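Local coordinates for uncharacterized protein SP1917 (Streptococcus pneumoniae, PDB 3C9P), which is of unknown function but belongs to a family of small bacterial proteins, DUF2200, and folds as a compact, mainly helical single chain, at residues 19-24 and 33-38. Numbering follows the deposited sequence. Where two conformers were deposited one is given.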
ATOM      1  N   ALA A  19       4.783   0.893 -10.413  1.00 13.19           N
ATOM      2  CA  ALA A  19       3.669   1.706 -10.925  1.00 13.71           C
ATOM      3  C   ALA A  19       3.039   2.606  -9.856  1.00 14.33           C
ATOM      4  O   ALA A  19       2.624   3.721 -10.173  1.00 14.25           O
ATOM      5  CB  ALA A  19       2.599   0.800 -11.576  1.00 14.94           C
ATOM      6  N   LEU A  20       2.935   2.127  -8.607  1.00 14.80           N
ATOM      7  CA  LEU A  20       2.484   2.977  -7.479  1.00 15.95           C
ATOM      8  C   LEU A  20       3.403   4.190  -7.321  1.00 16.24           C
ATOM      9  O   LEU A  20       2.955   5.341  -7.230  1.00 15.96           O
ATOM     10  CB  LEU A  20       2.493   2.208  -6.141  1.00 16.53           C
ATOM     11  CG  LEU A  20       1.502   1.111  -5.750  1.00 17.02           C
ATOM     12  CD1 LEU A  20       1.829   0.643  -4.343  1.00 17.54           C
ATOM     13  CD2 LEU A  20       0.057   1.577  -5.839  1.00 19.01           C
ATOM     14  N   ILE A  21       4.702   3.916  -7.300  1.00 15.99           N
ATOM     15  CA  ILE A  21       5.717   4.972  -7.221  1.00 16.52           C
ATOM     16  C   ILE A  21       5.596   5.963  -8.378  1.00 15.87           C
ATOM     17  O   ILE A  21       5.659   7.177  -8.172  1.00 16.03           O
ATOM     18  CB  ILE A  21       7.138   4.373  -7.141  1.00 16.28           C
ATOM     19  CG1 ILE A  21       7.332   3.731  -5.758  1.00 18.01           C
ATOM     20  CG2 ILE A  21       8.216   5.469  -7.388  1.00 17.57           C
ATOM     21  CD1 ILE A  21       8.448   2.782  -5.678  1.00 17.39           C
ATOM     22  N   ALA A  22       5.403   5.453  -9.586  1.00 15.52           N
ATOM     23  CA  ALA A  22       5.284   6.329 -10.750  1.00 15.16           C
ATOM     24  C   ALA A  22       4.102   7.290 -10.606  1.00 15.10           C
ATOM     25  O   ALA A  22       4.233   8.439 -10.974  1.00 14.21           O
ATOM     26  CB  ALA A  22       5.173   5.523 -12.030  1.00 15.51           C
ATOM     27  N   LYS A  23       2.959   6.794 -10.105  1.00 15.17           N
ATOM     28  CA  LYS A  23       1.782   7.624  -9.829  0.50 15.42           C
ATOM     29  C   LYS A  23       2.148   8.766  -8.895  1.00 15.18           C
ATOM     30  O   LYS A  23       1.798   9.925  -9.143  1.00 15.08           O
ATOM     31  CB  LYS A  23       0.675   6.778  -9.175  0.50 16.05           C
ATOM     32  CG  LYS A  23       0.030   5.773 -10.106  0.50 17.43           C
ATOM     33  CD  LYS A  23      -0.527   4.575  -9.353  0.50 20.65           C
ATOM     34  CE  LYS A  23      -0.921   3.454 -10.318  0.50 21.10           C
ATOM     35  NZ  LYS A  23      -0.956   2.133  -9.616  0.50 17.13           N
ATOM     36  N   VAL A  24       2.852   8.438  -7.809  1.00 13.78           N
ATOM     37  CA  VAL A  24       3.217   9.465  -6.842  1.00 13.68           C
ATOM     38  C   VAL A  24       4.236  10.453  -7.420  1.00 12.74           C
ATOM     39  O   VAL A  24       4.110  11.671  -7.240  1.00 13.12           O
ATOM     40  CB  VAL A  24       3.716   8.834  -5.527  1.00 13.61           C
ATOM     41  CG1 VAL A  24       4.251   9.904  -4.578  1.00 14.39           C
ATOM     42  CG2 VAL A  24       2.569   8.056  -4.869  1.00 15.28           C
ATOM     43  N   SER A  33       8.458   8.179   0.178  1.00 12.29           N
ATOM     44  CA  SER A  33       7.189   8.271   0.909  0.50 11.85           C
ATOM     45  C   SER A  33       6.344   7.003   0.764  1.00 12.21           C
ATOM     46  O   SER A  33       5.652   6.573   1.713  1.00 11.82           O
ATOM     47  CB  SER A  33       6.371   9.472   0.431  0.50 11.76           C
ATOM     48  OG  SER A  33       7.142  10.645   0.476  0.50  8.44           O
ATOM     49  N   VAL A  34       6.387   6.419  -0.429  1.00 11.87           N
ATOM     50  CA  VAL A  34       5.700   5.165  -0.724  1.00 11.15           C
ATOM     51  C   VAL A  34       6.287   4.036   0.093  1.00 11.03           C
ATOM     52  O   VAL A  34       5.526   3.258   0.711  1.00 10.44           O
ATOM     53  CB  VAL A  34       5.722   4.802  -2.233  1.00 11.22           C
ATOM     54  CG1 VAL A  34       5.005   3.457  -2.488  1.00 12.21           C
ATOM     55  CG2 VAL A  34       5.035   5.892  -3.042  1.00 13.79           C
ATOM     56  N   HIS A  35       7.619   3.927   0.105  1.00 10.59           N
ATOM     57  CA  HIS A  35       8.275   2.891   0.915  1.00 10.91           C
ATOM     58  C   HIS A  35       7.851   3.024   2.386  1.00 11.35           C
ATOM     59  O   HIS A  35       7.604   2.021   3.049  1.00 11.97           O
ATOM     60  CB  HIS A  35       9.812   2.981   0.900  1.00 10.75           C
ATOM     61  CG  HIS A  35      10.428   3.075  -0.464  1.00 11.36           C
ATOM     62  ND1 HIS A  35       9.921   2.427  -1.574  1.00 13.48           N
ATOM     63  CD2 HIS A  35      11.539   3.717  -0.879  1.00 13.10           C
ATOM     64  CE1 HIS A  35      10.672   2.710  -2.624  1.00 13.67           C
ATOM     65  NE2 HIS A  35      11.665   3.484  -2.227  1.00 12.66           N
ATOM     66  N   GLN A  36       7.836   4.261   2.890  1.00 11.50           N
ATOM     67  CA  GLN A  36       7.512   4.553   4.292  0.50 11.98           C
ATOM     68  C   GLN A  36       6.083   4.107   4.656  1.00 11.77           C
ATOM     69  O   GLN A  36       5.875   3.446   5.666  1.00 10.77           O
ATOM     70  CB  GLN A  36       7.768   6.045   4.610  0.50 11.94           C
ATOM     71  CG  GLN A  36       9.296   6.391   4.712  0.50 12.37           C
ATOM     72  CD  GLN A  36       9.636   7.886   4.655  0.50 13.01           C
ATOM     73  OE1 GLN A  36       8.785   8.740   4.362  0.50 14.22           O
ATOM     74  NE2 GLN A  36      10.908   8.205   4.914  0.50 13.44           N
ATOM     75  N   VAL A  37       5.093   4.461   3.836  1.00 11.50           N
ATOM     76  CA  VAL A  37       3.699   4.042   4.158  1.00 11.12           C
ATOM     77  C   VAL A  37       3.491   2.526   3.948  1.00 11.76           C
ATOM     78  O   VAL A  37       2.712   1.906   4.664  1.00 11.68           O
ATOM     79  CB  VAL A  37       2.564   4.873   3.424  1.00 11.31           C
ATOM     80  CG1 VAL A  37       2.720   6.418   3.690  1.00  9.94           C
ATOM     81  CG2 VAL A  37       2.527   4.567   1.912  1.00 10.18           C
ATOM     82  N   THR A  38       4.206   1.930   2.992  1.00 10.69           N
ATOM     83  CA  THR A  38       4.112   0.490   2.766  1.00 11.08           C
ATOM     84  C   THR A  38       4.692  -0.246   3.989  1.00 11.65           C
ATOM     85  O   THR A  38       4.088  -1.198   4.494  1.00 12.30           O
ATOM     86  CB  THR A  38       4.857   0.071   1.485  1.00 11.13           C
ATOM     87  OG1 THR A  38       4.303   0.788   0.369  1.00 12.88           O
ATOM     88  CG2 THR A  38       4.730  -1.445   1.247  1.00  9.59           C
TER
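Val34 meets Ile21 and Val24 with its two methyl branches, and these apolar contacts carry most of the interface. Its CG2 lies 3.8 Å from CG2 of Val24, the two side chains passing each other in opposite directions. Its CG1, set anti to the backbone N (chi1 179°), lies 4.0 Å from CG1 of Ile21, and CB of Val34 is equally near that atom. Ile21 reaches further with its tip. The extended chain (chi2 162°) carries CD1 to within 3.8 Å of CE1 of His35, approaching the imidazole ring obliquely.

Thr38 OG1 donates to Val34 O at 2.8 Å from above the carbonyl plane. The same oxygen accepts the helical bond from Thr38 N, so two donors grip it. His35 ND1 is hydrogen-bonded to OH of Tyr17, one turn before Ile21, which ties the ring to helix 13-26 a second time.

Helix 91-107 covers Leu20, Val24 and Thr38. The short segments run at 125° to each other, with axes 10.4 Å apart at closest approach. The arrangement is a buried, loop-linked pair of consecutive helices, 13-26 and 31-42, leaning toward antiparallel in the core of this small helical fold.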